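Local coordinates for protein aromatic-amino-acid transaminase TyrB (Burkholderia cenocepacia K56-2Valvano, PDB 4WD2) that probably catalyses the pyridoxal-phosphate-dependent transfer of amino groups between aromatic amino acids and 2-oxo acids, at residues Gly354-Thr359 against Arg382-Gly387. Residues are numbered along the deposited sequence; the frame is centred on the assembly and turned at random.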
ATOM      1  N   GLY A 354      27.003   7.036  -0.206  1.00 13.37           N
ATOM      2  CA  GLY A 354      25.686   6.794   0.355  1.00 12.52           C
ATOM      3  C   GLY A 354      25.778   6.189   1.737  1.00 11.61           C
ATOM      4  O   GLY A 354      26.779   6.352   2.421  1.00 11.04           O
ATOM      5  N   MET A 355      24.747   5.465   2.151  1.00 12.97           N
ATOM      6  CA  MET A 355      24.729   4.945   3.513  1.00 13.61           C
ATOM      7  C   MET A 355      25.496   3.645   3.691  1.00 12.37           C
ATOM      8  O   MET A 355      25.736   3.229   4.820  1.00 14.04           O
ATOM      9  CB  MET A 355      23.294   4.747   3.985  1.00 14.82           C
ATOM     10  CG  MET A 355      22.612   6.046   4.337  1.00 16.63           C
ATOM     11  SD  MET A 355      20.968   5.736   4.947  1.00 28.72           S
ATOM     12  CE  MET A 355      20.092   7.081   4.160  1.00 28.13           C
ATOM     13  N   PHE A 356      25.889   3.001   2.600  1.00 10.33           N
ATOM     14  CA  PHE A 356      26.507   1.685   2.735  1.00  9.56           C
ATOM     15  C   PHE A 356      27.903   1.604   2.180  1.00 13.24           C
ATOM     16  O   PHE A 356      28.269   2.332   1.263  1.00  9.61           O
ATOM     17  CB  PHE A 356      25.644   0.626   2.056  1.00 11.28           C
ATOM     18  CG  PHE A 356      24.235   0.598   2.557  1.00 13.75           C
ATOM     19  CD1 PHE A 356      23.948   0.085   3.809  1.00 14.70           C
ATOM     20  CD2 PHE A 356      23.201   1.105   1.788  1.00 14.74           C
ATOM     21  CE1 PHE A 356      22.649   0.067   4.286  1.00 15.53           C
ATOM     22  CE2 PHE A 356      21.908   1.095   2.255  1.00 15.66           C
ATOM     23  CZ  PHE A 356      21.627   0.572   3.509  1.00 16.48           C
ATOM     24  N   THR A 357      28.681   0.696   2.752  1.00 13.72           N
ATOM     25  CA  THR A 357      29.979   0.350   2.207  1.00 12.81           C
ATOM     26  C   THR A 357      30.152  -1.164   2.260  1.00 12.10           C
ATOM     27  O   THR A 357      29.760  -1.817   3.236  1.00 12.14           O
ATOM     28  CB  THR A 357      31.126   1.082   2.953  1.00 10.43           C
ATOM     29  OG1 THR A 357      31.636   2.133   2.120  1.00 11.07           O
ATOM     30  CG2 THR A 357      32.281   0.130   3.303  1.00  9.45           C
ATOM     31  N   TYR A 358      30.671  -1.719   1.170  1.00 11.58           N
ATOM     32  CA  TYR A 358      31.096  -3.110   1.142  1.00 11.43           C
ATOM     33  C   TYR A 358      32.528  -3.162   1.645  1.00 11.01           C
ATOM     34  O   TYR A 358      33.446  -2.786   0.919  1.00 11.34           O
ATOM     35  CB  TYR A 358      30.994  -3.690  -0.273  1.00 11.44           C
ATOM     36  CG  TYR A 358      29.944  -4.770  -0.412  1.00 12.38           C
ATOM     37  CD1 TYR A 358      28.771  -4.722   0.329  1.00 12.99           C
ATOM     38  CD2 TYR A 358      30.137  -5.847  -1.267  1.00 12.22           C
ATOM     39  CE1 TYR A 358      27.814  -5.710   0.216  1.00 12.92           C
ATOM     40  CE2 TYR A 358      29.185  -6.838  -1.391  1.00 12.04           C
ATOM     41  CZ  TYR A 358      28.029  -6.768  -0.641  1.00 12.99           C
ATOM     42  OH  TYR A 358      27.079  -7.750  -0.756  1.00 14.00           O
ATOM     43  N   THR A 359      32.715  -3.607   2.888  1.00 11.10           N
ATOM     44  CA  THR A 359      34.030  -3.558   3.525  1.00 10.76           C
ATOM     45  C   THR A 359      35.014  -4.528   2.889  1.00 12.80           C
ATOM     46  O   THR A 359      36.225  -4.361   3.011  1.00 11.67           O
ATOM     47  CB  THR A 359      33.956  -3.871   5.040  1.00 11.02           C
ATOM     48  OG1 THR A 359      33.419  -5.185   5.240  1.00 11.40           O
ATOM     49  CG2 THR A 359      33.085  -2.850   5.766  1.00  9.98           C
ATOM     50  N   ARG A 382      28.633  -5.817   4.442  1.00 11.99           N
ATOM     51  CA  ARG A 382      27.990  -4.517   4.311  1.00 11.32           C
ATOM     52  C   ARG A 382      27.989  -3.786   5.650  1.00 11.36           C
ATOM     53  O   ARG A 382      27.512  -4.316   6.654  1.00  9.04           O
ATOM     54  CB  ARG A 382      26.552  -4.650   3.802  1.00 11.46           C
ATOM     55  CG  ARG A 382      25.900  -3.313   3.471  1.00 10.48           C
ATOM     56  CD  ARG A 382      24.373  -3.408   3.453  1.00 11.41           C
ATOM     57  NE  ARG A 382      23.800  -3.343   4.792  1.00 13.34           N
ATOM     58  CZ  ARG A 382      22.495  -3.377   5.052  1.00 14.90           C
ATOM     59  NH1 ARG A 382      21.618  -3.477   4.063  1.00 15.30           N
ATOM     60  NH2 ARG A 382      22.070  -3.308   6.306  1.00 14.39           N
ATOM     61  N   MET A 383      28.505  -2.560   5.660  1.00 12.08           N
ATOM     62  CA  MET A 383      28.356  -1.714   6.835  1.00 12.81           C
ATOM     63  C   MET A 383      27.471  -0.517   6.489  1.00 11.68           C
ATOM     64  O   MET A 383      27.532   0.014   5.378  1.00 11.03           O
ATOM     65  CB  MET A 383      29.722  -1.262   7.387  1.00 14.33           C
ATOM     66  CG  MET A 383      30.372  -0.055   6.724  1.00 17.70           C
ATOM     67  SD  MET A 383      31.460   0.898   7.848  1.00 20.71           S
ATOM     68  CE  MET A 383      32.096  -0.392   8.897  1.00 16.12           C
ATOM     69  N   CYS A 384      26.613  -0.124   7.425  1.00 10.41           N
ATOM     70  CA  CYS A 384      25.887   1.123   7.280  1.00 10.81           C
ATOM     71  C   CYS A 384      26.717   2.253   7.866  1.00 10.76           C
ATOM     72  O   CYS A 384      26.811   2.395   9.087  1.00  9.54           O
ATOM     73  CB  CYS A 384      24.522   1.070   7.965  1.00 11.68           C
ATOM     74  SG  CYS A 384      23.594   2.604   7.718  1.00 15.34           S
ATOM     75  N   VAL A 385      27.317   3.051   6.985  1.00 12.61           N
ATOM     76  CA  VAL A 385      28.160   4.170   7.385  1.00 12.99           C
ATOM     77  C   VAL A 385      27.393   5.181   8.245  1.00 13.06           C
ATOM     78  O   VAL A 385      27.973   5.835   9.109  1.00 12.98           O
ATOM     79  CB  VAL A 385      28.748   4.882   6.147  1.00 13.41           C
ATOM     80  CG1 VAL A 385      29.783   5.919   6.557  1.00 14.28           C
ATOM     81  CG2 VAL A 385      29.364   3.862   5.203  1.00 12.79           C
ATOM     82  N   ALA A 386      26.086   5.298   8.019  1.00 11.76           N
ATOM     83  CA  ALA A 386      25.264   6.231   8.790  1.00 11.87           C
ATOM     84  C   ALA A 386      25.177   5.832  10.268  1.00 12.51           C
ATOM     85  O   ALA A 386      24.801   6.644  11.117  1.00 14.94           O
ATOM     86  CB  ALA A 386      23.871   6.331   8.184  1.00 12.33           C
ATOM     87  N   GLY A 387      25.534   4.589  10.574  1.00 10.81           N
ATOM     88  CA  GLY A 387      25.559   4.120  11.953  1.00 11.17           C
ATOM     89  C   GLY A 387      26.765   4.615  12.734  1.00 12.79           C
ATOM     90  O   GLY A 387      26.850   4.442  13.954  1.00 12.49           O
TER
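Arg382 runs past Phe356, crossing its CD1 and CE1 atoms obliquely. Arg382 CB lies against Tyr358 CE1 at 3.9 Å; CG anti to the backbone N (chi1 -172°) sends the chain toward Phe356, and a bend at chi3 brings the guanidinium alongside the ring. Phe356 CD1 is met by Arg382 CG and, at 3.5 Å, by Arg382 CD. NE is about equally far from Phe356 CD1 and CE1, and Arg382 CZ stands 3.5 Å from Phe356 CE1, which sits over the centre of one guanidinium face. NH1 reaches on to Phe356 CE1 and CZ, while NH2 touches CE1 more loosely. The ring and guanidinium planes are 30° apart, so the two groups are inclined to each other and not stacked flat. Cys384 SG approaches the Phe356 ring obliquely, 5.1 Å from the ring centroid, a sulfur-aromatic contact.

Beneath these side chains, strands 356-358 and 382-384 form an antiparallel two-stranded sheet in the class I and II aminotransferase fold, separate from the large mixed sheet. Thr357 and Met383 are its hydrogen-bonded pair: Thr357 N to Met383 O is 2.9 Å, and Met383 N to Thr357 O is the straighter of the two. A more bent bond, 132° at the hydrogen, joins Val385 N to Met355 O where the second strand gives way to a 3-10 turn. On the other face, Met383 CG packs 3.9 Å from Thr357 CG2 and also touches Thr359 CG2, while Thr357 OG1 is hydrogen-bonded to Gln352 and Arg330.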